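Local coordinates for protein nucleoside-diphosphate-sugar epimerase (Pseudomonas aeruginosa, PDB 2X4G) that probably binds an NAD-type dinucleotide on a Rossmann fold and converts nucleotide-linked sugars, although its exact substrate and reaction remain unsettled, at residues A[162-165]-A[170-173]; A[216-221]-A[327-332]; A[252-257]-A[321-326]. All coordinates share one frame; numbering follows the deposited sequence.

Contact 1 of 3, residues A[162-165]-A[170-173]; sequences LDEQ and ARNG
The last turns of helix 154-171 carry an i to i+7 salt bridge, from Glu164 to Arg171, its Arg171 end within the Schellman motif that ends the helix. Seven residues are nearly two full turns, so the two residues lie on the same face of the helix, and only long side chains can close the gap along its surface. Glu164 and Arg171 suit this: Arg171 runs back along the helix and covers most of the gap, while Glu164 leans only slightly forward. Glu164 bends at its second torsion (chi2 -72°), which turns OE2 toward the C-terminal end while the chain still stands off the helix surface. Arg171 folds at chi3 and brings NH2 to the nearer oxygen, and Glu164 OE2 stands 3.4 Å from Arg171 NH2. The oxygen meets the edge of the guanidinium near its plane, the two flat groups being turned 41° apart. At that length, and with an N-H...O angle of 143°, the bond is weak. The other oxygen, Glu164 OE1, has a stronger partner in Arg167, one turn along, and the carboxylate is shared between two arginines. Beyond Arg171 the helix stops: Gly173 N donates to Ala170 O at 2.8 Å, and Gly173 takes the positive phi that a Schellman motif needs and that glycine adopts readily. The salt bridge runs along the outer, partly exposed side of helix 154-171. On the inner side Leu162 and Gln165 pack on Leu103 of helix 98-116, Gln165 also bonding to Thr106, while Asp163 pairs with Arg167 and with Arg238, at the start of strand 238-247.

Contact 2 of 3, residues A[216-221]-A[327-332]; sequences VIDAAE and LLRAID
Asp218 ends strand 213-218 and is also the N-cap of helix 219-232, and its CA lies 8.4 Å from that of Leu327 in helix 323-336, two residues before Arg329. The backbones are therefore well apart, and a partly buried salt bridge between Asp218, the buried partner, and Arg329 spans the distance. This is a strand-to-helix junction of the epimerase fold, tied to a helix close to the C-terminus. Aspartate suits it because its short carboxylate can serve two helices at once. With CG anti to the backbone N (chi1 174°), OD2 folds back over the first turn of its own helix and accepts from Glu221 N at 3.2 Å, with an N-H...O angle of 155°, through its anti lone pair. That capping bond leaves the other oxygen turned toward helix 323-336. Asp218 OD1 receives Arg329 NH1 at 2.7 Å on its syn lone pair, with an angle of 148° at the hydrogen, and it is also bonded to Thr326 OG1 from the turn before. Two partners from helix 323-336 thus converge on one oxygen, and together with the cap they fix the rotation of the carboxylate. The positive guanidinium and the amino end of helix 219-232 would both favour the ionised form. Arginine fits the other side because its aliphatic chain, bent at chi3, can cross from a partly exposed helix face to a buried acid. The carboxylate and guanidinium planes are steeply turned against each other, and the pairing is one-pronged: Arg329 NH2 remains 3.6 Å from Asp218 OD1, while NH1 makes the bond.

Contact 3 of 3, residues A[252-257]-A[321-326]; sequences TRRIAE and TALDDT
A small helix-to-helix contact joins Arg254, in the middle of helix 248-259, to Leu323 and Asp324 in the opening turn of helix 323-336, on the flank of the C-terminal part of the chain. The helices come nearest at Arg254 and Asp324, whose CA atoms are 7.8 Å apart, and the arginine side chain spans the interval. Its chain bends at chi2 (-90°) and again at chi3, curling the guanidinium round to the neighbouring helix. Arg254 NH1 then reaches Asp324 OD2 at 3.1 Å, with Arg254 NE 3.4 Å from the same oxygen. The N-H points poorly at its acceptor (133°), so the hydrogen bond within this salt bridge is weak; the planes of the two groups stand 58° apart. Beside the charged pair, Leu323 CD2 lies 3.7 Å from Arg254 NH2. Leucine suits this place because it faces inward as well, against His244 and Leu246 of strand 238-247. Arg254 also touches Leu327, one turn further on. Its neighbour Arg253 pairs along its own helix, NH1 with Glu257 OE2 at 2.8 Å. An acid so near the amino end of helix 323-336 would probably be favoured by the helix dipole too. The chemistry therefore implies a join made by charge attraction, through a weak and poorly directed hydrogen bond, together with apolar contact from Leu323.

Overall arrangement
All three contacts turn on an arginine-carboxylate pair, but in different settings. Contact 1 lies at the surface, within a single helix, on the opposite side of the chain's centre from the others; its centre is about 31 Å from that of contact 2 and 36 Å from that of contact 3. Contacts 2 and 3 adjoin, with centres about 9 Å apart, and share helix 323-336, which one ties to a strand-helix junction and the other to helix 248-259. Both are partly buried. Contact 2 has the shorter bond, to an acid that also caps a helix and meets Thr326, whereas the pairs in contacts 1 and 3 are weakly bonded, contact 3 adding a leucine contact.

Contact 1 of 3, residues A[162-165]-A[170-173]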
loop_
_atom_site.group_PDB
_atom_site.type_symbol
_atom_site.label_atom_id
_atom_site.label_comp_id
_atom_site.label_asym_id
_atom_site.label_seq_id
_atom_site.Cartn_x
_atom_site.Cartn_y
_atom_site.Cartn_z
ATOM N N LEU A 162 -16.722 15.441 4.059
ATOM C CA LEU A 162 -16.463 16.869 3.885
ATOM C C LEU A 162 -17.607 17.548 3.136
ATOM O O LEU A 162 -17.974 18.694 3.429
ATOM C CB LEU A 162 -15.141 17.069 3.150
ATOM C CG LEU A 162 -13.866 16.639 3.915
ATOM C CD1 LEU A 162 -12.616 16.465 3.010
ATOM C CD2 LEU A 162 -13.580 17.624 5.070
ATOM N N ASP A 163 -18.187 16.834 2.177
ATOM C CA ASP A 163 -19.364 17.341 1.480
ATOM C C ASP A 163 -20.570 17.472 2.423
ATOM O O ASP A 163 -21.199 18.526 2.485
ATOM C CB ASP A 163 -19.718 16.450 0.293
ATOM C CG ASP A 163 -20.675 17.125 -0.671
ATOM O OD1 ASP A 163 -21.901 16.870 -0.583
ATOM O OD2 ASP A 163 -20.198 17.919 -1.514
ATOM N N GLU A 164 -20.884 16.401 3.147
ATOM C CA GLU A 164 -21.931 16.431 4.169
ATOM C C GLU A 164 -21.740 17.517 5.201
ATOM O O GLU A 164 -22.705 18.151 5.613
ATOM C CB GLU A 164 -22.014 15.096 4.908
ATOM C CG GLU A 164 -23.031 14.122 4.311
ATOM C CD GLU A 164 -24.485 14.516 4.566
ATOM O OE1 GLU A 164 -25.361 13.983 3.839
ATOM O OE2 GLU A 164 -24.755 15.346 5.471
ATOM N N GLN A 165 -20.498 17.697 5.637
ATOM C CA GLN A 165 -20.147 18.703 6.635
ATOM C C GLN A 165 -20.482 20.104 6.161
ATOM O O GLN A 165 -21.083 20.887 6.903
ATOM C CB GLN A 165 -18.658 18.635 6.949
ATOM C CG GLN A 165 -18.192 19.589 8.042
ATOM C CD GLN A 165 -16.686 19.553 8.245
ATOM O OE1 GLN A 165 -15.926 19.486 7.267
ATOM N NE2 GLN A 165 -16.242 19.603 9.513
ATOM N N ALA A 170 -24.379 24.895 6.095
ATOM C CA ALA A 170 -25.391 25.677 5.384
ATOM C C ALA A 170 -26.725 25.532 6.097
ATOM O O ALA A 170 -27.335 26.522 6.503
ATOM C CB ALA A 170 -25.511 25.219 3.945
ATOM N N ARG A 171 -27.155 24.287 6.270
ATOM C CA ARG A 171 -28.411 23.987 6.955
ATOM C C ARG A 171 -28.503 24.683 8.299
ATOM O O ARG A 171 -29.586 25.100 8.692
ATOM C CB ARG A 171 -28.584 22.478 7.165
ATOM C CG ARG A 171 -29.384 21.777 6.070
ATOM C CD ARG A 171 -29.594 20.295 6.387
ATOM N NE ARG A 171 -28.654 19.446 5.645
ATOM C CZ ARG A 171 -27.612 18.779 6.154
ATOM N NH1 ARG A 171 -27.305 18.817 7.454
ATOM N NH2 ARG A 171 -26.854 18.051 5.334
ATOM N N ASN A 172 -27.375 24.805 9.001
ATOM C CA ASN A 172 -27.338 25.452 10.320
ATOM C C ASN A 172 -27.124 26.971 10.287
ATOM O O ASN A 172 -26.757 27.564 11.304
ATOM C CB ASN A 172 -26.255 24.804 11.185
ATOM C CG ASN A 172 -26.585 23.355 11.572
ATOM O OD1 ASN A 172 -27.670 22.828 11.291
ATOM N ND2 ASN A 172 -25.630 22.709 12.230
ATOM N N GLY A 173 -27.347 27.595 9.126
ATOM C CA GLY A 173 -27.353 29.054 9.004
ATOM C C GLY A 173 -26.015 29.683 8.643
ATOM O O GLY A 173 -25.839 30.895 8.767
#

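Contact 2 of 3, residues A[216-221]-A[327-332]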
loop_
_atom_site.group_PDB
_atom_site.type_symbol
_atom_site.label_atom_id
_atom_site.label_comp_id
_atom_site.label_asym_id
_atom_site.label_seq_id
_atom_site.Cartn_x
_atom_site.Cartn_y
_atom_site.Cartn_z
ATOM N N VAL A 216 -11.938 16.851 -16.989
ATOM C CA VAL A 216 -10.731 17.633 -16.804
ATOM C C VAL A 216 -11.070 19.107 -16.987
ATOM O O VAL A 216 -11.881 19.442 -17.846
ATOM C CB VAL A 216 -9.680 17.199 -17.831
ATOM C CG1 VAL A 216 -8.567 18.234 -17.973
ATOM C CG2 VAL A 216 -9.115 15.876 -17.418
ATOM N N ILE A 217 -10.466 19.979 -16.179
ATOM C CA ILE A 217 -10.728 21.419 -16.253
ATOM C C ILE A 217 -9.444 22.224 -16.148
ATOM O O ILE A 217 -8.514 21.868 -15.422
ATOM C CB ILE A 217 -11.737 21.931 -15.178
ATOM C CG1 ILE A 217 -12.186 23.367 -15.528
ATOM C CG2 ILE A 217 -11.137 21.852 -13.785
ATOM C CD1 ILE A 217 -12.833 24.122 -14.447
ATOM N N ASP A 218 -9.407 23.305 -16.917
ATOM C CA ASP A 218 -8.257 24.173 -17.000
ATOM C C ASP A 218 -8.132 24.926 -15.653
ATOM O O ASP A 218 -9.123 25.365 -15.076
ATOM C CB ASP A 218 -8.456 25.088 -18.218
ATOM C CG ASP A 218 -7.391 26.173 -18.366
ATOM O OD1 ASP A 218 -6.433 25.939 -19.129
ATOM O OD2 ASP A 218 -7.534 27.277 -17.773
ATOM N N ALA A 219 -6.919 25.034 -15.137
ATOM C CA ALA A 219 -6.720 25.598 -13.828
ATOM C C ALA A 219 -7.181 27.053 -13.781
ATOM O O ALA A 219 -7.890 27.452 -12.850
ATOM C CB ALA A 219 -5.268 25.491 -13.422
ATOM N N ALA A 220 -6.767 27.838 -14.771
ATOM C CA ALA A 220 -7.078 29.271 -14.785
ATOM C C ALA A 220 -8.579 29.461 -14.699
ATOM O O ALA A 220 -9.049 30.283 -13.935
ATOM C CB ALA A 220 -6.505 29.971 -16.047
ATOM N N GLU A 221 -9.326 28.670 -15.455
ATOM C CA GLU A 221 -10.777 28.772 -15.459
ATOM C C GLU A 221 -11.369 28.325 -14.139
ATOM O O GLU A 221 -12.240 29.017 -13.604
ATOM C CB GLU A 221 -11.424 27.963 -16.603
ATOM C CG GLU A 221 -10.729 28.124 -17.922
ATOM C CD GLU A 221 -11.656 28.368 -19.084
ATOM O OE1 GLU A 221 -12.063 29.531 -19.261
ATOM O OE2 GLU A 221 -11.928 27.417 -19.847
ATOM N N LEU A 327 -3.247 21.600 -21.693
ATOM C CA LEU A 327 -2.177 20.630 -21.608
ATOM C C LEU A 327 -0.831 21.193 -22.031
ATOM O O LEU A 327 0.166 20.777 -21.482
ATOM C CB LEU A 327 -2.457 19.380 -22.444
ATOM C CG LEU A 327 -3.755 18.639 -22.180
ATOM C CD1 LEU A 327 -3.814 17.448 -23.113
ATOM C CD2 LEU A 327 -3.847 18.256 -20.718
ATOM N N LEU A 328 -0.781 22.101 -23.008
ATOM C CA LEU A 328 0.502 22.728 -23.392
ATOM C C LEU A 328 1.034 23.708 -22.346
ATOM O O LEU A 328 2.247 23.859 -22.199
ATOM C CB LEU A 328 0.419 23.419 -24.751
ATOM C CG LEU A 328 0.748 22.485 -25.924
ATOM C CD1 LEU A 328 0.325 23.073 -27.258
ATOM C CD2 LEU A 328 2.227 22.156 -25.927
ATOM N N ARG A 329 0.150 24.365 -21.615
ATOM C CA ARG A 329 0.572 25.420 -20.716
ATOM C C ARG A 329 1.151 24.760 -19.479
ATOM O O ARG A 329 2.150 25.215 -18.922
ATOM C CB ARG A 329 -0.615 26.294 -20.358
ATOM C CG ARG A 329 -0.280 27.718 -19.990
ATOM C CD ARG A 329 -1.510 28.447 -19.483
ATOM N NE ARG A 329 -2.549 28.459 -20.515
ATOM C CZ ARG A 329 -3.813 28.049 -20.363
ATOM N NH1 ARG A 329 -4.291 27.605 -19.198
ATOM N NH2 ARG A 329 -4.623 28.106 -21.409
ATOM N N ALA A 330 0.513 23.669 -19.070
ATOM C CA ALA A 330 1.020 22.813 -18.022
ATOM C C ALA A 330 2.367 22.251 -18.434
ATOM O O ALA A 330 3.361 22.384 -17.717
ATOM C CB ALA A 330 0.037 21.687 -17.735
ATOM N N ILE A 331 2.404 21.628 -19.602
ATOM C CA ILE A 331 3.645 21.082 -20.112
ATOM C C ILE A 331 4.767 22.101 -20.046
ATOM O O ILE A 331 5.827 21.779 -19.578
ATOM C CB ILE A 331 3.498 20.535 -21.544
ATOM C CG1 ILE A 331 2.775 19.189 -21.503
ATOM C CG2 ILE A 331 4.874 20.338 -22.195
ATOM C CD1 ILE A 331 2.374 18.669 -22.866
ATOM N N ASP A 332 4.533 23.324 -20.483
ATOM C CA ASP A 332 5.585 24.344 -20.487
ATOM C C ASP A 332 6.037 24.765 -19.089
ATOM O O ASP A 332 7.239 24.949 -18.834
ATOM C CB ASP A 332 5.127 25.586 -21.256
ATOM C CG ASP A 332 5.085 25.357 -22.754
ATOM O OD1 ASP A 332 5.731 24.399 -23.249
ATOM O OD2 ASP A 332 4.396 26.139 -23.439
#

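Contact 3 of 3, residues A[252-257]-A[321-326]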
loop_
_atom_site.group_PDB
_atom_site.type_symbol
_atom_site.label_atom_id
_atom_site.label_comp_id
_atom_site.label_asym_id
_atom_site.label_seq_id
_atom_site.Cartn_x
_atom_site.Cartn_y
_atom_site.Cartn_z
ATOM N N THR A 252 -4.647 10.355 -21.900
ATOM C CA THR A 252 -3.366 9.703 -21.982
ATOM C C THR A 252 -2.732 9.973 -23.315
ATOM O O THR A 252 -1.546 10.274 -23.402
ATOM C CB THR A 252 -3.579 8.196 -21.811
ATOM O OG1 THR A 252 -3.375 7.883 -20.439
ATOM C CG2 THR A 252 -2.659 7.350 -22.698
ATOM N N ARG A 253 -3.527 9.861 -24.369
ATOM C CA ARG A 253 -2.977 9.889 -25.720
ATOM C C ARG A 253 -2.606 11.308 -26.146
ATOM O O ARG A 253 -1.612 11.503 -26.847
ATOM C CB ARG A 253 -3.940 9.216 -26.716
ATOM C CG ARG A 253 -3.341 8.931 -28.109
ATOM C CD ARG A 253 -4.396 8.501 -29.136
ATOM N NE ARG A 253 -5.701 9.126 -28.896
ATOM C CZ ARG A 253 -6.008 10.392 -29.188
ATOM N NH1 ARG A 253 -5.113 11.207 -29.738
ATOM N NH2 ARG A 253 -7.221 10.857 -28.910
ATOM N N ARG A 254 -3.359 12.301 -25.703
ATOM C CA ARG A 254 -3.100 13.647 -26.184
ATOM C C ARG A 254 -1.810 14.140 -25.562
ATOM O O ARG A 254 -0.954 14.695 -26.229
ATOM C CB ARG A 254 -4.257 14.593 -25.874
ATOM C CG ARG A 254 -5.640 14.073 -26.326
ATOM C CD ARG A 254 -6.041 14.483 -27.743
ATOM N NE ARG A 254 -6.411 15.898 -27.840
ATOM C CZ ARG A 254 -7.540 16.428 -27.358
ATOM N NH1 ARG A 254 -7.763 17.739 -27.500
ATOM N NH2 ARG A 254 -8.440 15.656 -26.730
ATOM N N ILE A 255 -1.671 13.899 -24.270
ATOM C CA ILE A 255 -0.476 14.286 -23.524
ATOM C C ILE A 255 0.728 13.623 -24.149
ATOM O O ILE A 255 1.722 14.286 -24.385
ATOM C CB ILE A 255 -0.585 13.896 -22.020
ATOM C CG1 ILE A 255 -1.665 14.738 -21.332
ATOM C CG2 ILE A 255 0.759 14.052 -21.311
ATOM C CD1 ILE A 255 -2.087 14.197 -20.008
ATOM N N ALA A 256 0.643 12.326 -24.433
ATOM C CA ALA A 256 1.730 11.642 -25.150
ATOM C C ALA A 256 2.079 12.344 -26.465
ATOM O O ALA A 256 3.238 12.658 -26.733
ATOM C CB ALA A 256 1.378 10.206 -25.417
ATOM N N GLU A 257 1.074 12.611 -27.283
ATOM C CA GLU A 257 1.326 13.152 -28.616
ATOM C C GLU A 257 2.030 14.500 -28.535
ATOM O O GLU A 257 2.958 14.770 -29.311
ATOM C CB GLU A 257 0.025 13.230 -29.419
ATOM C CG GLU A 257 -0.474 11.843 -29.848
ATOM C CD GLU A 257 -1.949 11.818 -30.253
ATOM O OE1 GLU A 257 -2.575 12.904 -30.318
ATOM O OE2 GLU A 257 -2.479 10.704 -30.503
ATOM N N THR A 321 -11.670 27.297 -23.098
ATOM C CA THR A 321 -10.272 26.989 -23.438
ATOM C C THR A 321 -10.153 25.615 -24.099
ATOM O O THR A 321 -10.693 24.646 -23.610
ATOM C CB THR A 321 -9.361 27.049 -22.160
ATOM O OG1 THR A 321 -9.590 28.284 -21.474
ATOM C CG2 THR A 321 -7.890 26.959 -22.490
ATOM N N ALA A 322 -9.454 25.542 -25.228
ATOM C CA ALA A 322 -9.155 24.258 -25.862
ATOM C C ALA A 322 -8.328 23.442 -24.895
ATOM O O ALA A 322 -7.464 23.996 -24.219
ATOM C CB ALA A 322 -8.392 24.458 -27.148
ATOM N N LEU A 323 -8.605 22.140 -24.832
ATOM C CA LEU A 323 -7.850 21.204 -23.986
ATOM C C LEU A 323 -6.375 21.161 -24.283
ATOM O O LEU A 323 -5.600 20.927 -23.394
ATOM C CB LEU A 323 -8.369 19.775 -24.159
ATOM C CG LEU A 323 -7.731 18.716 -23.254
ATOM C CD1 LEU A 323 -7.815 19.135 -21.774
ATOM C CD2 LEU A 323 -8.424 17.387 -23.496
ATOM N N ASP A 324 -5.997 21.335 -25.545
ATOM C CA ASP A 324 -4.594 21.272 -25.940
ATOM C C ASP A 324 -3.854 22.457 -25.360
ATOM O O ASP A 324 -2.685 22.330 -24.967
ATOM C CB ASP A 324 -4.440 21.318 -27.465
ATOM C CG ASP A 324 -4.612 19.965 -28.128
ATOM O OD1 ASP A 324 -4.447 19.929 -29.376
ATOM O OD2 ASP A 324 -4.894 18.954 -27.429
ATOM N N ASP A 325 -4.514 23.615 -25.344
ATOM C CA ASP A 325 -3.898 24.833 -24.827
ATOM C C ASP A 325 -3.610 24.661 -23.334
ATOM O O ASP A 325 -2.594 25.131 -22.841
ATOM C CB ASP A 325 -4.786 26.058 -25.078
ATOM C CG ASP A 325 -5.035 26.307 -26.562
ATOM O OD1 ASP A 325 -4.182 26.907 -27.233
ATOM O OD2 ASP A 325 -6.092 25.890 -27.077
ATOM N N THR A 326 -4.497 23.960 -22.632
ATOM C CA THR A 326 -4.322 23.700 -21.206
ATOM C C THR A 326 -3.187 22.730 -21.003
ATOM O O THR A 326 -2.267 23.008 -20.248
ATOM C CB THR A 326 -5.561 23.081 -20.608
ATOM O OG1 THR A 326 -6.635 24.007 -20.722
ATOM C CG2 THR A 326 -5.338 22.726 -19.178
#